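Local coordinates for capsule biosynthesis protein CapD proenzyme (PDB 3G9K), which cleaves the poly-gamma-D-glutamate capsule of Bacillus anthracis and links it through an amide bond to meso-diaminopimelic acid of the peptidoglycan, at residues L147-P150 against R151-D155; I159-N163 against G164-E168. All coordinates share one frame; numbering follows the deposited sequence.

Interaction 1: residues L147-P150 against R151-D155; sequences LAKP and RIYSD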
ATOM      1  N   LEU A 147       3.798 -14.835 -14.760  1.00 24.83           N
ATOM      2  CA  LEU A 147       3.772 -13.639 -15.563  1.00 23.68           C
ATOM      3  C   LEU A 147       5.083 -12.865 -15.576  1.00 24.54           C
ATOM      4  O   LEU A 147       5.358 -12.150 -16.564  1.00 23.43           O
ATOM      5  CB  LEU A 147       2.672 -12.686 -15.111  1.00 25.08           C
ATOM      6  CG  LEU A 147       1.249 -13.237 -15.262  1.00 25.18           C
ATOM      7  CD1 LEU A 147       0.214 -12.212 -14.762  1.00 28.36           C
ATOM      8  CD2 LEU A 147       0.996 -13.675 -16.710  1.00 27.16           C
ATOM      9  N   ALA A 148       5.865 -12.972 -14.494  1.00 23.45           N
ATOM     10  CA  ALA A 148       7.137 -12.251 -14.406  1.00 23.12           C
ATOM     11  C   ALA A 148       8.294 -13.006 -15.058  1.00 22.49           C
ATOM     12  O   ALA A 148       9.349 -12.423 -15.301  1.00 22.49           O
ATOM     13  CB  ALA A 148       7.484 -11.921 -12.917  1.00 22.92           C
ATOM     14  N   LYS A 149       8.133 -14.298 -15.302  1.00 23.12           N
ATOM     15  CA  LYS A 149       9.256 -15.136 -15.708  1.00 23.37           C
ATOM     16  C   LYS A 149      10.053 -14.543 -16.885  1.00 23.96           C
ATOM     17  O   LYS A 149      11.302 -14.601 -16.880  1.00 23.34           O
ATOM     18  CB  LYS A 149       8.749 -16.536 -15.993  1.00 23.78           C
ATOM     19  CG  LYS A 149       9.784 -17.606 -16.323  1.00 24.07           C
ATOM     20  CD  LYS A 149       9.088 -18.914 -16.607  1.00 25.26           C
ATOM     21  CE  LYS A 149      10.078 -19.958 -17.180  1.00 26.33           C
ATOM     22  NZ  LYS A 149      10.914 -19.359 -18.284  1.00 30.25           N
ATOM     23  N   PRO A 150       9.359 -14.031 -17.923  1.00 23.74           N
ATOM     24  CA  PRO A 150      10.105 -13.388 -19.035  1.00 24.03           C
ATOM     25  C   PRO A 150      11.025 -12.224 -18.661  1.00 23.65           C
ATOM     26  O   PRO A 150      12.110 -12.046 -19.266  1.00 23.64           O
ATOM     27  CB  PRO A 150       8.970 -12.879 -19.945  1.00 24.10           C
ATOM     28  CG  PRO A 150       7.879 -13.937 -19.760  1.00 24.70           C
ATOM     29  CD  PRO A 150       7.916 -14.110 -18.244  1.00 24.13           C
ATOM     30  N   ARG A 151      10.580 -11.404 -17.715  1.00 23.18           N
ATOM     31  CA  ARG A 151      11.351 -10.278 -17.254  1.00 22.65           C
ATOM     32  C   ARG A 151      12.450 -10.670 -16.225  1.00 23.19           C
ATOM     33  O   ARG A 151      13.510 -10.047 -16.221  1.00 23.79           O
ATOM     34  CB  ARG A 151      10.417  -9.236 -16.664  1.00 23.15           C
ATOM     35  CG  ARG A 151      11.024  -7.895 -16.432  1.00 23.04           C
ATOM     36  CD  ARG A 151       9.957  -6.866 -16.108  1.00 22.72           C
ATOM     37  NE  ARG A 151       9.038  -7.357 -15.077  1.00 23.51           N
ATOM     38  CZ  ARG A 151       9.264  -7.270 -13.761  1.00 24.08           C
ATOM     39  NH1 ARG A 151      10.344  -6.673 -13.298  1.00 22.02           N
ATOM     40  NH2 ARG A 151       8.374  -7.765 -12.910  1.00 23.37           N
ATOM     41  N   ILE A 152      12.249 -11.710 -15.402  1.00 21.95           N
ATOM     42  CA  ILE A 152      13.118 -11.869 -14.208  1.00 21.67           C
ATOM     43  C   ILE A 152      13.876 -13.166 -14.091  1.00 22.18           C
ATOM     44  O   ILE A 152      14.834 -13.233 -13.338  1.00 21.39           O
ATOM     45  CB  ILE A 152      12.310 -11.673 -12.885  1.00 20.99           C
ATOM     46  CG1 ILE A 152      11.436 -12.875 -12.525  1.00 21.05           C
ATOM     47  CG2 ILE A 152      11.445 -10.444 -12.999  1.00 19.97           C
ATOM     48  CD1 ILE A 152      10.731 -12.706 -11.171  1.00 21.88           C
ATOM     49  N   TYR A 153      13.447 -14.175 -14.824  1.00 22.16           N
ATOM     50  CA  TYR A 153      13.930 -15.508 -14.561  1.00 23.31           C
ATOM     51  C   TYR A 153      15.389 -15.618 -14.992  1.00 25.52           C
ATOM     52  O   TYR A 153      15.722 -15.357 -16.141  1.00 26.04           O
ATOM     53  CB  TYR A 153      13.079 -16.541 -15.265  1.00 24.35           C
ATOM     54  CG  TYR A 153      13.573 -17.957 -15.040  1.00 22.77           C
ATOM     55  CD1 TYR A 153      13.799 -18.429 -13.771  1.00 24.53           C
ATOM     56  CD2 TYR A 153      13.846 -18.796 -16.101  1.00 25.17           C
ATOM     57  CE1 TYR A 153      14.254 -19.717 -13.559  1.00 25.55           C
ATOM     58  CE2 TYR A 153      14.310 -20.081 -15.905  1.00 24.56           C
ATOM     59  CZ  TYR A 153      14.509 -20.543 -14.640  1.00 26.02           C
ATOM     60  OH  TYR A 153      14.966 -21.846 -14.447  1.00 26.71           O
ATOM     61  N   SER A 154      16.239 -15.980 -14.049  1.00 26.50           N
ATOM     62  CA  SER A 154      17.681 -15.942 -14.224  1.00 27.19           C
ATOM     63  C   SER A 154      18.168 -17.148 -13.491  1.00 27.94           C
ATOM     64  O   SER A 154      17.363 -17.869 -12.878  1.00 28.24           O
ATOM     65  CB  SER A 154      18.288 -14.638 -13.633  1.00 28.61           C
ATOM     66  OG  SER A 154      18.185 -14.556 -12.201  1.00 28.39           O
ATOM     67  N   ASP A 155      19.477 -17.365 -13.497  1.00 27.90           N
ATOM     68  CA  ASP A 155      20.018 -18.545 -12.828  1.00 28.57           C
ATOM     69  C   ASP A 155      20.051 -18.368 -11.305  1.00 28.31           C
ATOM     70  O   ASP A 155      20.346 -19.316 -10.598  1.00 29.03           O
ATOM     71  CB  ASP A 155      21.414 -18.928 -13.376  1.00 29.11           C
ATOM     72  CG  ASP A 155      22.457 -17.829 -13.216  1.00 30.20           C
ATOM     73  OD1 ASP A 155      22.160 -16.735 -12.673  1.00 31.76           O
ATOM     74  OD2 ASP A 155      23.600 -18.048 -13.672  1.00 33.45           O
TER
HETATM   75  O   HOH W   1      13.819 -15.074 -18.133  1.00 32.77           O
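Lys-149 and Tyr-153, one helical turn apart, lie alongside each other and point the same way. The lysine CB sets out away from 151-155, yet with CG anti to the backbone N (chi1 -175°) the extended chain runs alongside the tyrosine, and CG packs on CB of Tyr-153 at 3.6 Å. Farther out, CE passes CD2 of Tyr-153 at 4.1 Å, and the bend in the last torsion (chi4 -47°) brings NZ to 3.7 Å from that same CD2, obliquely beside the ring. A lysine suits this partly exposed place because its methylenes can line an aromatic side chain while the charged end probably keeps access to solvent.

On the buried side Ala-148 CB meets Ile-152 CD1 at 3.8 Å, a small methyl under a longer branch. Ile-152 CG1 sits between its own backbone N and carbonyl carbon, which carries that branch over Ala-148.

The backbone here is the last turn of a helix. Ile-152 N binds Ala-148 O (3.0 Å), and Tyr-153 N reaches Lys-149 O (3.0 Å, 154° at the hydrogen) although Tyr-153 itself has already left helical geometry. Pro-150, with no N-H to give to the preceding turn, marks a kink. Water 1 extends the closure, donating to Lys-149 O at 2.9 Å and to Tyr-153 O at 2.8 Å.

The guanidinium of Arg-151, with Ile-152 CG2 above one face, near its rim, is held by two backbone carbonyls, Phe-23 O and Gly-25 O of the partner chain. The C-terminal end of helix 139-152 is thus wedged between that chain, which packs on Ala-148, Arg-151 and Ile-152, and the following loop, whose Leu-157 and Tyr-161 lie against Ile-152 before the chain enters strand 172-173.

Interaction 2: residues I159-N163 against G164-E168; sequences IFYPN and GEPIE
Phe-160 and Ile-167 are joined by a backbone hydrogen bond: Ile-167 N donates to Phe-160 O at 3.0 Å, from above the carbonyl plane by 39°. Two further bonds close the bend. Gly-164 N meets Tyr-161 O at 3.0 Å, and Glu-165 N makes a weak bond to Pro-162 O at 3.3 Å. Pro-162 has no N-H to return to Glu-165 O, but that oxygen receives a CA-H contact from Tyr-161 CA at 3.0 Å. Water 2 sits between the two carbonyls, 2.7 Å from Pro-162 O and 2.6 Å from Glu-165 O, and can donate to either.

The apolar contacts are made largely by rings. Pro-162 CD rests on Ile-167 CB at 3.8 Å, the two side chains meeting at a slant. Tyr-161 CD2 approaches Pro-166 CD at 4.1 Å; with CG anti to its carbonyl carbon (chi1 -63°), the tyrosine reaches helix 139-152, where OH bonds Leu-145 O. The CB of Phe-160 sets out away from 164-168, and its ring meets that of Phe-34 of the partner chain.

Two beta turns overlap here. Residues 161-164 form a type II turn, with Pro-162 supplying the fixed phi of its second position and Asn-163 the positive phi of its third. Residues 162-165 form a type I' turn on Asn-163 and Gly-164, the sequence pair for which that turn is best known; at the glycine (phi 89°) a CB would clash with Asn-163 O. The result is a tight, hairpin-like reversal without regular strands, within a loop of this gamma-glutamyltransferase family member.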
ATOM      1  N   ILE A 159      14.949 -21.288  -6.523  1.00 24.63           N
ATOM      2  CA  ILE A 159      13.905 -21.615  -5.502  1.00 23.48           C
ATOM      3  C   ILE A 159      12.466 -21.220  -5.854  1.00 23.76           C
ATOM      4  O   ILE A 159      11.508 -21.833  -5.340  1.00 22.96           O
ATOM      5  CB  ILE A 159      14.203 -21.067  -4.093  1.00 23.13           C
ATOM      6  CG1 ILE A 159      14.060 -19.534  -4.025  1.00 20.85           C
ATOM      7  CG2 ILE A 159      15.555 -21.448  -3.630  1.00 23.96           C
ATOM      8  CD1 ILE A 159      14.382 -19.004  -2.639  1.00 20.57           C
ATOM      9  N   PHE A 160      12.317 -20.188  -6.688  1.00 22.97           N
ATOM     10  CA  PHE A 160      11.016 -19.711  -7.145  1.00 24.12           C
ATOM     11  C   PHE A 160      10.535 -20.395  -8.412  1.00 24.74           C
ATOM     12  O   PHE A 160       9.350 -20.309  -8.741  1.00 25.62           O
ATOM     13  CB  PHE A 160      11.084 -18.214  -7.428  1.00 23.43           C
ATOM     14  CG  PHE A 160      11.555 -17.414  -6.258  1.00 22.61           C
ATOM     15  CD1 PHE A 160      10.728 -17.232  -5.149  1.00 23.15           C
ATOM     16  CD2 PHE A 160      12.818 -16.847  -6.253  1.00 22.60           C
ATOM     17  CE1 PHE A 160      11.161 -16.484  -4.067  1.00 20.43           C
ATOM     18  CE2 PHE A 160      13.260 -16.101  -5.175  1.00 21.50           C
ATOM     19  CZ  PHE A 160      12.407 -15.885  -4.089  1.00 21.25           C
ATOM     20  N   TYR A 161      11.470 -21.016  -9.140  1.00 25.87           N
ATOM     21  CA  TYR A 161      11.175 -21.715 -10.396  1.00 26.53           C
ATOM     22  C   TYR A 161      11.786 -23.102 -10.386  1.00 28.17           C
ATOM     23  O   TYR A 161      12.643 -23.382 -11.188  1.00 30.12           O
ATOM     24  CB  TYR A 161      11.698 -20.947 -11.596  1.00 25.30           C
ATOM     25  CG  TYR A 161      11.073 -19.591 -11.803  1.00 23.43           C
ATOM     26  CD1 TYR A 161      11.643 -18.455 -11.220  1.00 24.91           C
ATOM     27  CD2 TYR A 161       9.906 -19.435 -12.545  1.00 23.73           C
ATOM     28  CE1 TYR A 161      11.096 -17.208 -11.408  1.00 23.37           C
ATOM     29  CE2 TYR A 161       9.329 -18.160 -12.743  1.00 22.77           C
ATOM     30  CZ  TYR A 161       9.928 -17.054 -12.156  1.00 22.20           C
ATOM     31  OH  TYR A 161       9.401 -15.776 -12.324  1.00 20.24           O
ATOM     32  N   PRO A 162      11.319 -23.975  -9.491  1.00 30.05           N
ATOM     33  CA  PRO A 162      11.788 -25.358  -9.389  1.00 31.56           C
ATOM     34  C   PRO A 162      11.559 -26.144 -10.686  1.00 32.97           C
ATOM     35  O   PRO A 162      10.452 -26.148 -11.230  1.00 33.17           O
ATOM     36  CB  PRO A 162      10.909 -25.929  -8.272  1.00 31.79           C
ATOM     37  CG  PRO A 162      10.484 -24.776  -7.515  1.00 31.46           C
ATOM     38  CD  PRO A 162      10.249 -23.721  -8.518  1.00 29.88           C
ATOM     39  N   ASN A 163      12.611 -26.793 -11.171  1.00 34.51           N
ATOM     40  CA  ASN A 163      12.586 -27.476 -12.465  1.00 35.23           C
ATOM     41  C   ASN A 163      12.161 -26.560 -13.616  1.00 35.99           C
ATOM     42  O   ASN A 163      11.576 -27.017 -14.591  1.00 36.83           O
ATOM     43  CB  ASN A 163      11.696 -28.726 -12.393  1.00 36.14           C
ATOM     44  CG  ASN A 163      12.305 -29.831 -11.540  1.00 37.75           C
ATOM     45  OD1 ASN A 163      13.393 -30.334 -11.838  1.00 43.77           O
ATOM     46  ND2 ASN A 163      11.602 -30.222 -10.489  1.00 39.68           N
ATOM     47  N   GLY A 164      12.444 -25.263 -13.484  1.00 35.68           N
ATOM     48  CA  GLY A 164      12.232 -24.294 -14.551  1.00 35.22           C
ATOM     49  C   GLY A 164      10.876 -23.635 -14.622  1.00 34.79           C
ATOM     50  O   GLY A 164      10.695 -22.691 -15.397  1.00 35.51           O
ATOM     51  N   GLU A 165       9.927 -24.109 -13.815  1.00 34.89           N
ATOM     52  CA  GLU A 165       8.558 -23.603 -13.819  1.00 34.32           C
ATOM     53  C   GLU A 165       8.221 -22.943 -12.477  1.00 33.41           C
ATOM     54  O   GLU A 165       8.802 -23.301 -11.463  1.00 32.48           O
ATOM     55  CB  GLU A 165       7.590 -24.753 -14.087  1.00 35.25           C
ATOM     56  CG  GLU A 165       7.827 -25.479 -15.436  1.00 36.19           C
ATOM     57  CD  GLU A 165       7.337 -24.687 -16.614  1.00 40.80           C
ATOM     58  OE1 GLU A 165       6.133 -24.375 -16.656  1.00 42.87           O
ATOM     59  OE2 GLU A 165       8.154 -24.356 -17.510  1.00 45.99           O
ATOM     60  N   PRO A 166       7.270 -21.989 -12.470  1.00 32.66           N
ATOM     61  CA  PRO A 166       6.848 -21.329 -11.216  1.00 32.75           C
ATOM     62  C   PRO A 166       6.462 -22.315 -10.137  1.00 32.53           C
ATOM     63  O   PRO A 166       5.704 -23.236 -10.427  1.00 31.91           O
ATOM     64  CB  PRO A 166       5.602 -20.545 -11.614  1.00 32.46           C
ATOM     65  CG  PRO A 166       5.667 -20.396 -13.094  1.00 33.24           C
ATOM     66  CD  PRO A 166       6.541 -21.490 -13.643  1.00 32.61           C
ATOM     67  N   ILE A 167       6.942 -22.107  -8.903  1.00 32.15           N
ATOM     68  CA  ILE A 167       6.609 -22.989  -7.779  1.00 32.37           C
ATOM     69  C   ILE A 167       5.090 -23.057  -7.666  1.00 32.83           C
ATOM     70  O   ILE A 167       4.398 -22.044  -7.815  1.00 32.00           O
ATOM     71  CB  ILE A 167       7.303 -22.554  -6.437  1.00 31.79           C
ATOM     72  CG1 ILE A 167       7.047 -23.586  -5.335  1.00 30.69           C
ATOM     73  CG2 ILE A 167       6.852 -21.162  -6.011  1.00 29.18           C
ATOM     74  CD1 ILE A 167       7.894 -23.411  -4.060  1.00 31.50           C
ATOM     75  N   GLU A 168       4.577 -24.265  -7.462  1.00 34.68           N
ATOM     76  CA  GLU A 168       3.132 -24.536  -7.586  1.00 35.47           C
ATOM     77  C   GLU A 168       2.406 -24.236  -6.289  1.00 35.66           C
ATOM     78  O   GLU A 168       2.956 -24.397  -5.206  1.00 36.13           O
ATOM     79  CB  GLU A 168       2.875 -26.005  -8.005  1.00 35.71           C
ATOM     80  CG  GLU A 168       3.546 -26.371  -9.308  1.00 36.97           C
ATOM     81  CD  GLU A 168       3.185 -27.749  -9.816  1.00 38.51           C
ATOM     82  OE1 GLU A 168       3.467 -28.765  -9.124  1.00 41.84           O
ATOM     83  OE2 GLU A 168       2.636 -27.809 -10.942  1.00 42.90           O
TER
HETATM   84  O   HOH W   2       7.942 -25.556 -10.426  1.00 47.75           O

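How the interactions relate
From the N terminus, helix 139-152 ends in interaction 1, a local closure of its last turn; a few residues later interaction 2 folds the following loop back on itself before strand 172-173. The two are in series, neither nested nor crossed, with centres about 11 Å apart, yet they pack directly. The Tyr-153 and Tyr-161 rings meet with planes at about 55°, CD1 of one lying 3.3 Å from CD1 of the other. Lys-149 CE sits 3.3 Å from Gly-164 O. The reversal at 159-168 therefore lies back against the helix end, and Ile-167 O bonds Thr-142 OG1 farther up that helix. Both contacts also touch the partner chain.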